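Local coordinates for protein 2-oxo-1,2-dihydroquinoline 8-monooxygenase, oxygenase component (Pseudomonas putida, PDB 1Z02) that catalyses, as oxygenase component of a Rieske-type system, the 8-hydroxylation of 2-oxo-1,2-dihydroquinoline, using a [2Fe-2S] cluster and a mononuclear iron, at residues A47-E52 against N145-V150; V77-D82 against Y139-V144; W209-E214 against A371-Y376. All blocks are in the same frame, centred on the assembly; numbering follows the deposited sequence.

Overall arrangement
Contacts 1 and 2 lie together on one side of the chain, with centres 10 Å apart. Contact 1 pairs strands 43-49 and 147-152 within one antiparallel sheet; contact 2 sets strand 141-144, the next strand of that sheet, against strand 76-81, an edge strand of a second three-stranded sheet. Along the sequence contact 2 is nested inside the loop closed by contact 1; contact 1 closes one sheet of the Rieske part and contact 2 joins it to the second. Contact 3 opens later, on the opposite side of the chain's centre, about 26 Å and 29 Å from the other two by centres. It joins helices 209-216 and 363-376 near the mononuclear iron, in the catalytic part.

Contact 1: residues A47-E52 against N145-V150; sequences ALFTHE and NGMIFV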
loop_
_atom_site.group_PDB
_atom_site.type_symbol
_atom_site.label_atom_id
_atom_site.label_comp_id
_atom_site.label_asym_id
_atom_site.label_seq_id
_atom_site.Cartn_x
_atom_site.Cartn_y
_atom_site.Cartn_z
ATOM N N ALA A 47 6.650 27.347 -3.400
ATOM C CA ALA A 47 6.767 26.454 -2.251
ATOM C C ALA A 47 5.616 26.603 -1.265
ATOM O O ALA A 47 5.010 25.613 -0.833
ATOM C CB ALA A 47 8.101 26.700 -1.529
ATOM N N LEU A 48 5.325 27.845 -0.895
ATOM C CA LEU A 48 4.264 28.125 0.068
ATOM C C LEU A 48 3.772 29.546 -0.118
ATOM O O LEU A 48 4.475 30.372 -0.689
ATOM C CB LEU A 48 4.805 27.999 1.502
ATOM C CG LEU A 48 5.284 26.649 2.040
ATOM C CD1 LEU A 48 6.078 26.862 3.313
ATOM C CD2 LEU A 48 4.092 25.747 2.289
ATOM N N PHE A 49 2.558 29.818 0.342
ATOM C CA PHE A 49 2.030 31.170 0.288
ATOM C C PHE A 49 2.698 31.846 1.478
ATOM O O PHE A 49 3.049 31.188 2.459
ATOM C CB PHE A 49 0.513 31.191 0.493
ATOM C CG PHE A 49 -0.276 30.812 -0.730
ATOM C CD1 PHE A 49 -1.060 29.660 -0.735
ATOM C CD2 PHE A 49 -0.252 31.616 -1.871
ATOM C CE1 PHE A 49 -1.812 29.306 -1.863
ATOM C CE2 PHE A 49 -0.999 31.273 -3.008
ATOM C CZ PHE A 49 -1.782 30.113 -3.000
ATOM N N THR A 50 2.883 33.153 1.401
ATOM C CA THR A 50 3.505 33.881 2.488
ATOM C C THR A 50 2.794 33.625 3.817
ATOM O O THR A 50 3.443 33.480 4.855
ATOM C CB THR A 50 3.516 35.395 2.168
ATOM O OG1 THR A 50 4.421 35.643 1.080
ATOM C CG2 THR A 50 3.943 36.206 3.376
ATOM N N HIS A 51 1.468 33.546 3.783
ATOM C CA HIS A 51 0.706 33.324 5.007
ATOM C C HIS A 51 0.944 31.946 5.622
ATOM O O HIS A 51 0.546 31.689 6.759
ATOM C CB HIS A 51 -0.793 33.568 4.766
ATOM C CG HIS A 51 -1.429 32.619 3.800
ATOM N ND1 HIS A 51 -1.682 31.297 4.108
ATOM C CD2 HIS A 51 -1.906 32.810 2.548
ATOM C CE1 HIS A 51 -2.290 30.719 3.088
ATOM N NE2 HIS A 51 -2.438 31.616 2.127
ATOM N N GLU A 52 1.614 31.065 4.887
ATOM C CA GLU A 52 1.897 29.733 5.404
ATOM C C GLU A 52 3.226 29.683 6.150
ATOM O O GLU A 52 3.617 28.629 6.651
ATOM C CB GLU A 52 1.919 28.720 4.267
ATOM C CG GLU A 52 0.563 28.411 3.687
ATOM C CD GLU A 52 0.629 27.389 2.566
ATOM O OE1 GLU A 52 1.107 27.743 1.472
ATOM O OE2 GLU A 52 0.207 26.230 2.781
ATOM N N ASN A 145 5.012 39.307 -3.449
ATOM C CA ASN A 145 3.561 39.475 -3.411
ATOM C C ASN A 145 2.741 38.279 -2.913
ATOM O O ASN A 145 1.793 37.838 -3.573
ATOM C CB ASN A 145 3.053 39.919 -4.789
ATOM C CG ASN A 145 3.561 41.299 -5.176
ATOM O OD1 ASN A 145 3.582 42.207 -4.349
ATOM N ND2 ASN A 145 3.967 41.461 -6.434
ATOM N N GLY A 146 3.103 37.782 -1.733
ATOM C CA GLY A 146 2.385 36.664 -1.140
ATOM C C GLY A 146 2.805 35.271 -1.576
ATOM O O GLY A 146 2.246 34.279 -1.091
ATOM N N MET A 147 3.789 35.190 -2.472
ATOM C CA MET A 147 4.282 33.912 -2.989
ATOM C C MET A 147 5.739 33.668 -2.621
ATOM O O MET A 147 6.583 34.547 -2.786
ATOM C CB MET A 147 4.187 33.880 -4.517
ATOM C CG MET A 147 2.800 33.909 -5.111
ATOM S SD MET A 147 1.937 32.373 -4.893
ATOM C CE MET A 147 2.733 31.321 -6.144
ATOM N N ILE A 148 6.031 32.463 -2.143
ATOM C CA ILE A 148 7.395 32.088 -1.790
ATOM C C ILE A 148 7.890 31.055 -2.806
ATOM O O ILE A 148 7.462 29.897 -2.774
ATOM C CB ILE A 148 7.482 31.452 -0.378
ATOM C CG1 ILE A 148 7.110 32.485 0.690
ATOM C CG2 ILE A 148 8.905 30.944 -0.121
ATOM C CD1 ILE A 148 7.176 31.959 2.106
ATOM N N PHE A 149 8.773 31.471 -3.712
ATOM C CA PHE A 149 9.319 30.556 -4.714
ATOM C C PHE A 149 10.676 30.028 -4.265
ATOM O O PHE A 149 11.455 30.741 -3.631
ATOM C CB PHE A 149 9.486 31.244 -6.078
ATOM C CG PHE A 149 8.195 31.705 -6.695
ATOM C CD1 PHE A 149 7.662 32.957 -6.386
ATOM C CD2 PHE A 149 7.508 30.885 -7.585
ATOM C CE1 PHE A 149 6.456 33.382 -6.962
ATOM C CE2 PHE A 149 6.314 31.293 -8.162
ATOM C CZ PHE A 149 5.783 32.548 -7.850
ATOM N N VAL A 150 10.948 28.768 -4.583
ATOM C CA VAL A 150 12.215 28.149 -4.219
ATOM C C VAL A 150 12.826 27.547 -5.467
ATOM O O VAL A 150 12.113 27.006 -6.313
ATOM C CB VAL A 150 12.025 27.022 -3.165
ATOM C CG1 VAL A 150 13.354 26.382 -2.838
ATOM C CG2 VAL A 150 11.414 27.587 -1.901
HETATM O O HOH W 1 5.236 38.513 -0.087
#
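The ring of F49 meets the carbonyl oxygen of G146 at its edge, in the ring plane, with F49 CD2 3.7 Å from G146 O. M147 lies alongside, its side chain pointing the same way, and its bent chain brings SD to 3.7 Å from F49 CE2. The sulfur sits 59° off the ring normal, so this Met-aromatic contact is oblique. One face of the H51 imidazole rests against F49 CB, and W329 meets the phenyl ring at a slant.

On the other side of this antiparallel pair, I148 leans over the strand's backbone, its CB 3.2 Å from L48 O. With CG1 anti to the carbonyl carbon (chi1 -65°) and the chain extended beyond it, CD1 runs out toward T50 CA. Cutting I148 back to an alanine removes CG1, CG2 and CD1, which would probably leave a gap beside T50 and over L70 and R72. A47 CB presses tightly on V150 CG2, 3.4 Å away.

A47 and L48 both face I148, a classic beta bulge: A47 N donates to I148 O at 2.7 Å, while I148 N returns a bond to L48 O at 3.0 Å. Beyond it, T50 N reaches G146 O at 2.8 Å, coming from above the carbonyl plane. G146, with its positive phi, sits in a tight turn where a side chain would collide with the carbonyl of N145.

The contact pairs strands 43-49 and 147-152 in a three-stranded sheet of the Rieske part, away from the metal sites. E52 OE1 takes F49 N almost straight on its anti lone pair and also meets H202, while OE2 pairs with K438. T50 OG1 bonds to E143 and accepts from a water that G146 N also reaches, so the strand end is fixed through both backbone and side chain.

Contact 2: residues V77-D82 against Y139-V144; sequences VFALKD and YPVHEV
A79 CB sits at the apolar centre, with V141 CG2 at 3.6 Å and Y139 CB at 4.0 Å. V77, one alternate position back along its strand, brings its CB to V141 CG1, so the valine's two methyls are divided between the two neighbours: CG1, anti to the backbone N (chi1 175°), goes to V77 and CG2 to A79.

The Y139 ring carries the contact further down the strand. Its edge, not a face, is turned to the backbone, with Y139 CE1 3.4 Å from K81 N and the L80 carbonyl carbon lying near the ring plane. Y139 OH ends beside the lysine chain, 3.3 Å from K81 CE, while the ammonium group itself carries on to a salt bridge with D155.

One direct backbone bond joins the segments: Y139 N to A79 O, 3.0 Å, nearly straight at the hydrogen but arriving from 46° above the carbonyl plane. A water accepts from A79 N and donates to Y139 O, bridging the two backbones beside the direct bond. At the far edge another water links V77 N to E143 OE2, and E143 OE1 is held by R72 and the T50 hydroxyl.

The axes of 77-81 and 141-144 approach to 7.4 Å at 146°. The contact thus joins edge strands of two antiparallel sheets in the Rieske part, the L80 side chain lying about 12 Å from the [2Fe-2S] cluster. Y139 touches both sheets, V66 in strand 66-73 and V150 in strand 147-152, while V77 touches I148.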
loop_
_atom_site.group_PDB
_atom_site.type_symbol
_atom_site.label_atom_id
_atom_site.label_comp_id
_atom_site.label_asym_id
_atom_site.label_seq_id
_atom_site.Cartn_x
_atom_site.Cartn_y
_atom_site.Cartn_z
ATOM N N VAL A 77 13.008 34.560 4.347
ATOM C CA VAL A 77 12.813 33.108 4.307
ATOM C C VAL A 77 14.027 32.376 3.743
ATOM O O VAL A 77 14.592 32.779 2.723
ATOM C CB VAL A 77 11.593 32.727 3.432
ATOM C CG1 VAL A 77 11.417 31.222 3.400
ATOM C CG2 VAL A 77 10.346 33.378 3.975
ATOM N N PHE A 78 14.416 31.292 4.407
ATOM C CA PHE A 78 15.549 30.480 3.968
ATOM C C PHE A 78 15.073 29.064 3.697
ATOM O O PHE A 78 14.125 28.592 4.323
ATOM C CB PHE A 78 16.651 30.450 5.035
ATOM C CG PHE A 78 17.271 31.792 5.299
ATOM C CD1 PHE A 78 16.649 32.707 6.143
ATOM C CD2 PHE A 78 18.454 32.159 4.667
ATOM C CE1 PHE A 78 17.196 33.969 6.350
ATOM C CE2 PHE A 78 19.009 33.422 4.867
ATOM C CZ PHE A 78 18.377 34.328 5.710
ATOM N N ALA A 79 15.730 28.383 2.767
ATOM C CA ALA A 79 15.355 27.009 2.443
ATOM C C ALA A 79 16.599 26.124 2.412
ATOM O O ALA A 79 17.617 26.511 1.840
ATOM C CB ALA A 79 14.643 26.973 1.100
ATOM N N LEU A 80 16.507 24.950 3.043
ATOM C CA LEU A 80 17.591 23.968 3.103
ATOM C C LEU A 80 16.976 22.594 2.845
ATOM O O LEU A 80 15.747 22.451 2.801
ATOM C CB LEU A 80 18.260 23.953 4.486
ATOM C CG LEU A 80 19.069 25.151 4.981
ATOM C CD1 LEU A 80 18.146 26.326 5.227
ATOM C CD2 LEU A 80 19.796 24.776 6.275
ATOM N N LYS A 81 17.823 21.585 2.666
ATOM C CA LYS A 81 17.309 20.245 2.436
ATOM C C LYS A 81 16.824 19.706 3.770
ATOM O O LYS A 81 17.552 19.740 4.761
ATOM C CB LYS A 81 18.387 19.324 1.876
ATOM C CG LYS A 81 17.848 17.947 1.533
ATOM C CD LYS A 81 18.965 17.020 1.066
ATOM C CE LYS A 81 19.522 17.431 -0.295
ATOM N NZ LYS A 81 20.556 16.461 -0.767
ATOM N N ASP A 82 15.590 19.212 3.788
ATOM C CA ASP A 82 14.978 18.687 5.006
ATOM C C ASP A 82 15.501 17.281 5.299
ATOM O O ASP A 82 14.737 16.302 5.290
ATOM C CB ASP A 82 13.454 18.663 4.839
ATOM C CG ASP A 82 12.717 18.566 6.165
ATOM O OD1 ASP A 82 11.491 18.349 6.128
ATOM O OD2 ASP A 82 13.366 18.712 7.230
ATOM N N TYR A 139 18.721 26.115 -0.911
ATOM C CA TYR A 139 17.882 26.377 -2.073
ATOM C C TYR A 139 17.520 27.856 -2.125
ATOM O O TYR A 139 16.919 28.396 -1.194
ATOM C CB TYR A 139 16.621 25.514 -2.024
ATOM C CG TYR A 139 16.941 24.043 -1.954
ATOM C CD1 TYR A 139 16.974 23.374 -0.735
ATOM C CD2 TYR A 139 17.302 23.339 -3.101
ATOM C CE1 TYR A 139 17.366 22.043 -0.661
ATOM C CE2 TYR A 139 17.698 22.009 -3.035
ATOM C CZ TYR A 139 17.727 21.371 -1.811
ATOM O OH TYR A 139 18.122 20.056 -1.745
ATOM N N PRO A 140 17.892 28.537 -3.220
ATOM C CA PRO A 140 17.594 29.963 -3.359
ATOM C C PRO A 140 16.110 30.247 -3.212
ATOM O O PRO A 140 15.287 29.532 -3.774
ATOM C CB PRO A 140 18.095 30.289 -4.764
ATOM C CG PRO A 140 19.218 29.339 -4.960
ATOM C CD PRO A 140 18.670 28.047 -4.373
ATOM N N VAL A 141 15.778 31.293 -2.465
ATOM C CA VAL A 141 14.392 31.669 -2.262
ATOM C C VAL A 141 14.113 33.052 -2.810
ATOM O O VAL A 141 14.927 33.966 -2.679
ATOM C CB VAL A 141 14.026 31.689 -0.762
ATOM C CG1 VAL A 141 12.608 32.206 -0.570
ATOM C CG2 VAL A 141 14.160 30.288 -0.175
ATOM N N HIS A 142 12.947 33.195 -3.424
ATOM C CA HIS A 142 12.517 34.471 -3.955
ATOM C C HIS A 142 11.042 34.649 -3.601
ATOM O O HIS A 142 10.163 34.064 -4.237
ATOM C CB HIS A 142 12.715 34.526 -5.466
ATOM C CG HIS A 142 12.407 35.865 -6.056
ATOM N ND1 HIS A 142 12.974 36.320 -7.218
ATOM C CD2 HIS A 142 11.583 36.852 -5.648
ATOM C CE1 HIS A 142 12.516 37.526 -7.500
ATOM N NE2 HIS A 142 11.667 37.871 -6.560
ATOM N N GLU A 143 10.787 35.455 -2.577
ATOM C CA GLU A 143 9.428 35.725 -2.118
ATOM C C GLU A 143 8.936 37.043 -2.717
ATOM O O GLU A 143 9.653 38.047 -2.699
ATOM C CB GLU A 143 9.407 35.809 -0.590
ATOM C CG GLU A 143 8.014 35.989 0.013
ATOM C CD GLU A 143 8.041 36.002 1.517
ATOM O OE1 GLU A 143 6.970 35.883 2.140
ATOM O OE2 GLU A 143 9.141 36.133 2.079
ATOM N N VAL A 144 7.712 37.039 -3.236
ATOM C CA VAL A 144 7.148 38.232 -3.849
ATOM C C VAL A 144 5.616 38.199 -3.871
ATOM O O VAL A 144 5.008 37.194 -4.247
ATOM C CB VAL A 144 7.677 38.403 -5.300
ATOM C CG1 VAL A 144 7.185 37.257 -6.175
ATOM C CG2 VAL A 144 7.227 39.735 -5.876
HETATM O O HOH W 2 11.818 36.060 2.126
HETATM O O HOH W 3 17.418 30.025 1.064
#

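Contact 3: residues W209-E214 against A371-Y376; sequences WRIACE and AMQNFY
Helix segment 209-214 and segment 371-376 cross at 134° between their N-to-C directions, their axes 9.8 Å apart at closest, and I211 and Q373 mark the closest backbone approach, 7.0 Å from CA to CA. The second segment is loosely wound: F375 N bonds to M372 O and Y376 N to Q373 O, each three residues back.

I211 fills the space between them, and each of its branches has a different neighbour. I211 CG2, anti to the backbone N, is pushed against M372 CE at 3.3 Å, tighter than ordinary carbon contact; a bend at the end of the methionine chain (chi3 -63°) turns that methyl inward. I211 CD1 takes another direction and sits over a face of the Y376 ring, 3.7 Å from its centroid and 16° off the normal, a CH-pi contact. The amide of Q373 slides past in the opposite direction, with Q373 OE1 3.4 Å from I211 CG1 and Q373 NE2 3.4 Å from I211 CB.

The polar ends find partners outside the two segments. Q373 NE2 bonds to N208 O, which holds the amide beside I211, and Y376 OH is bonded to E385, with R87 of the second subunit a further partner. W382 meets the tyrosine ring edge to face.

The two segments thus meet mainly through apolar contact of I211. Nearby, E214 joins R398 of its own chain to R87 of the second subunit, a residue that lines that subunit's [2Fe-2S] cluster pocket. M372 packs on V89 of the same neighbour. The side chain of M372 is also about 10 Å from the bound iron(III) ion. This is the familiar Rieske oxygenase arrangement, in which one subunit's cluster faces the next subunit's iron site.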
loop_
_atom_site.group_PDB
_atom_site.type_symbol
_atom_site.label_atom_id
_atom_site.label_comp_id
_atom_site.label_asym_id
_atom_site.label_seq_id
_atom_site.Cartn_x
_atom_site.Cartn_y
_atom_site.Cartn_z
ATOM N N TRP A 209 2.713 14.529 -12.328
ATOM C CA TRP A 209 2.593 15.935 -12.706
ATOM C C TRP A 209 2.372 16.260 -14.187
ATOM O O TRP A 209 1.632 17.193 -14.504
ATOM C CB TRP A 209 3.813 16.727 -12.213
ATOM C CG TRP A 209 5.068 16.492 -13.007
ATOM C CD1 TRP A 209 5.945 15.458 -12.873
ATOM C CD2 TRP A 209 5.563 17.305 -14.082
ATOM N NE1 TRP A 209 6.959 15.573 -13.799
ATOM C CE2 TRP A 209 6.749 16.696 -14.553
ATOM C CE3 TRP A 209 5.116 18.485 -14.693
ATOM C CZ2 TRP A 209 7.501 17.234 -15.611
ATOM C CZ3 TRP A 209 5.863 19.016 -15.746
ATOM C CH2 TRP A 209 7.043 18.386 -16.193
ATOM N N ARG A 210 3.018 15.519 -15.082
ATOM C CA ARG A 210 2.892 15.766 -16.514
ATOM C C ARG A 210 1.455 15.628 -16.996
ATOM O O ARG A 210 0.979 16.427 -17.794
ATOM C CB ARG A 210 3.791 14.796 -17.293
ATOM C CG ARG A 210 5.271 14.922 -16.990
ATOM C CD ARG A 210 6.076 13.743 -17.539
ATOM N NE ARG A 210 5.764 12.488 -16.853
ATOM C CZ ARG A 210 6.360 11.328 -17.106
ATOM N NH1 ARG A 210 6.003 10.246 -16.428
ATOM N NH2 ARG A 210 7.313 11.253 -18.027
ATOM N N ILE A 211 0.763 14.608 -16.503
ATOM C CA ILE A 211 -0.618 14.365 -16.898
ATOM C C ILE A 211 -1.516 15.513 -16.441
ATOM O O ILE A 211 -2.468 15.875 -17.116
ATOM C CB ILE A 211 -1.134 13.048 -16.294
ATOM C CG1 ILE A 211 -0.277 11.884 -16.800
ATOM C CG2 ILE A 211 -2.590 12.829 -16.652
ATOM C CD1 ILE A 211 -0.137 11.794 -18.340
ATOM N N ALA A 212 -1.211 16.071 -15.276
ATOM C CA ALA A 212 -1.977 17.182 -14.740
ATOM C C ALA A 212 -1.678 18.460 -15.530
ATOM O O ALA A 212 -2.585 19.206 -15.881
ATOM C CB ALA A 212 -1.629 17.385 -13.265
ATOM N N CYS A 213 -0.398 18.711 -15.795
ATOM C CA CYS A 213 0.033 19.902 -16.531
ATOM C C CYS A 213 -0.600 19.994 -17.921
ATOM O O CYS A 213 -1.093 21.053 -18.314
ATOM C CB CYS A 213 1.566 19.918 -16.669
ATOM S SG CYS A 213 2.238 21.327 -17.633
ATOM N N GLU A 214 -0.585 18.890 -18.663
ATOM C CA GLU A 214 -1.148 18.888 -20.009
ATOM C C GLU A 214 -2.638 19.187 -20.027
ATOM O O GLU A 214 -3.144 19.805 -20.964
ATOM C CB GLU A 214 -0.834 17.564 -20.715
ATOM C CG GLU A 214 0.672 17.403 -20.939
ATOM C CD GLU A 214 1.074 16.156 -21.695
ATOM O OE1 GLU A 214 2.303 15.894 -21.758
ATOM O OE2 GLU A 214 0.188 15.447 -22.230
ATOM N N ALA A 371 -8.238 10.106 -13.785
ATOM C CA ALA A 371 -8.727 9.071 -14.695
ATOM C C ALA A 371 -7.720 8.631 -15.763
ATOM O O ALA A 371 -7.822 7.525 -16.292
ATOM C CB ALA A 371 -10.014 9.539 -15.367
ATOM N N MET A 372 -6.772 9.503 -16.093
ATOM C CA MET A 372 -5.743 9.207 -17.087
ATOM C C MET A 372 -4.496 8.553 -16.503
ATOM O O MET A 372 -3.760 7.879 -17.220
ATOM C CB MET A 372 -5.270 10.490 -17.773
ATOM C CG MET A 372 -6.058 10.957 -18.980
ATOM S SD MET A 372 -5.139 12.281 -19.820
ATOM C CE MET A 372 -5.110 13.481 -18.628
ATOM N N GLN A 373 -4.249 8.763 -15.213
ATOM C CA GLN A 373 -3.031 8.259 -14.572
ATOM C C GLN A 373 -2.667 6.781 -14.712
ATOM O O GLN A 373 -1.491 6.460 -14.907
ATOM C CB GLN A 373 -3.023 8.663 -13.092
ATOM C CG GLN A 373 -3.204 10.167 -12.841
ATOM C CD GLN A 373 -2.025 11.015 -13.303
ATOM O OE1 GLN A 373 -1.044 10.507 -13.840
ATOM N NE2 GLN A 373 -2.119 12.319 -13.088
ATOM N N ASN A 374 -3.644 5.879 -14.629
ATOM C CA ASN A 374 -3.361 4.440 -14.733
ATOM C C ASN A 374 -2.800 3.999 -16.081
ATOM O O ASN A 374 -2.072 3.013 -16.170
ATOM C CB ASN A 374 -4.624 3.617 -14.447
ATOM C CG ASN A 374 -4.937 3.502 -12.959
ATOM O OD1 ASN A 374 -6.066 3.198 -12.585
ATOM N ND2 ASN A 374 -3.941 3.729 -12.111
ATOM N N PHE A 375 -3.149 4.723 -17.132
ATOM C CA PHE A 375 -2.692 4.396 -18.471
ATOM C C PHE A 375 -1.215 4.741 -18.651
ATOM O O PHE A 375 -0.501 4.080 -19.399
ATOM C CB PHE A 375 -3.542 5.172 -19.484
ATOM C CG PHE A 375 -3.250 4.840 -20.928
ATOM C CD1 PHE A 375 -3.229 3.522 -21.365
ATOM C CD2 PHE A 375 -3.067 5.850 -21.859
ATOM C CE1 PHE A 375 -3.029 3.218 -22.715
ATOM C CE2 PHE A 375 -2.870 5.562 -23.208
ATOM C CZ PHE A 375 -2.853 4.249 -23.641
ATOM N N TYR A 376 -0.752 5.755 -17.930
ATOM C CA TYR A 376 0.623 6.223 -18.059
ATOM C C TYR A 376 1.678 5.843 -17.036
ATOM O O TYR A 376 2.869 5.826 -17.373
ATOM C CB TYR A 376 0.629 7.744 -18.141
ATOM C CG TYR A 376 -0.015 8.294 -19.377
ATOM C CD1 TYR A 376 0.745 8.601 -20.504
ATOM C CD2 TYR A 376 -1.392 8.522 -19.423
ATOM C CE1 TYR A 376 0.148 9.130 -21.656
ATOM C CE2 TYR A 376 -1.997 9.047 -20.563
ATOM C CZ TYR A 376 -1.222 9.351 -21.673
ATOM O OH TYR A 376 -1.824 9.896 -22.780
#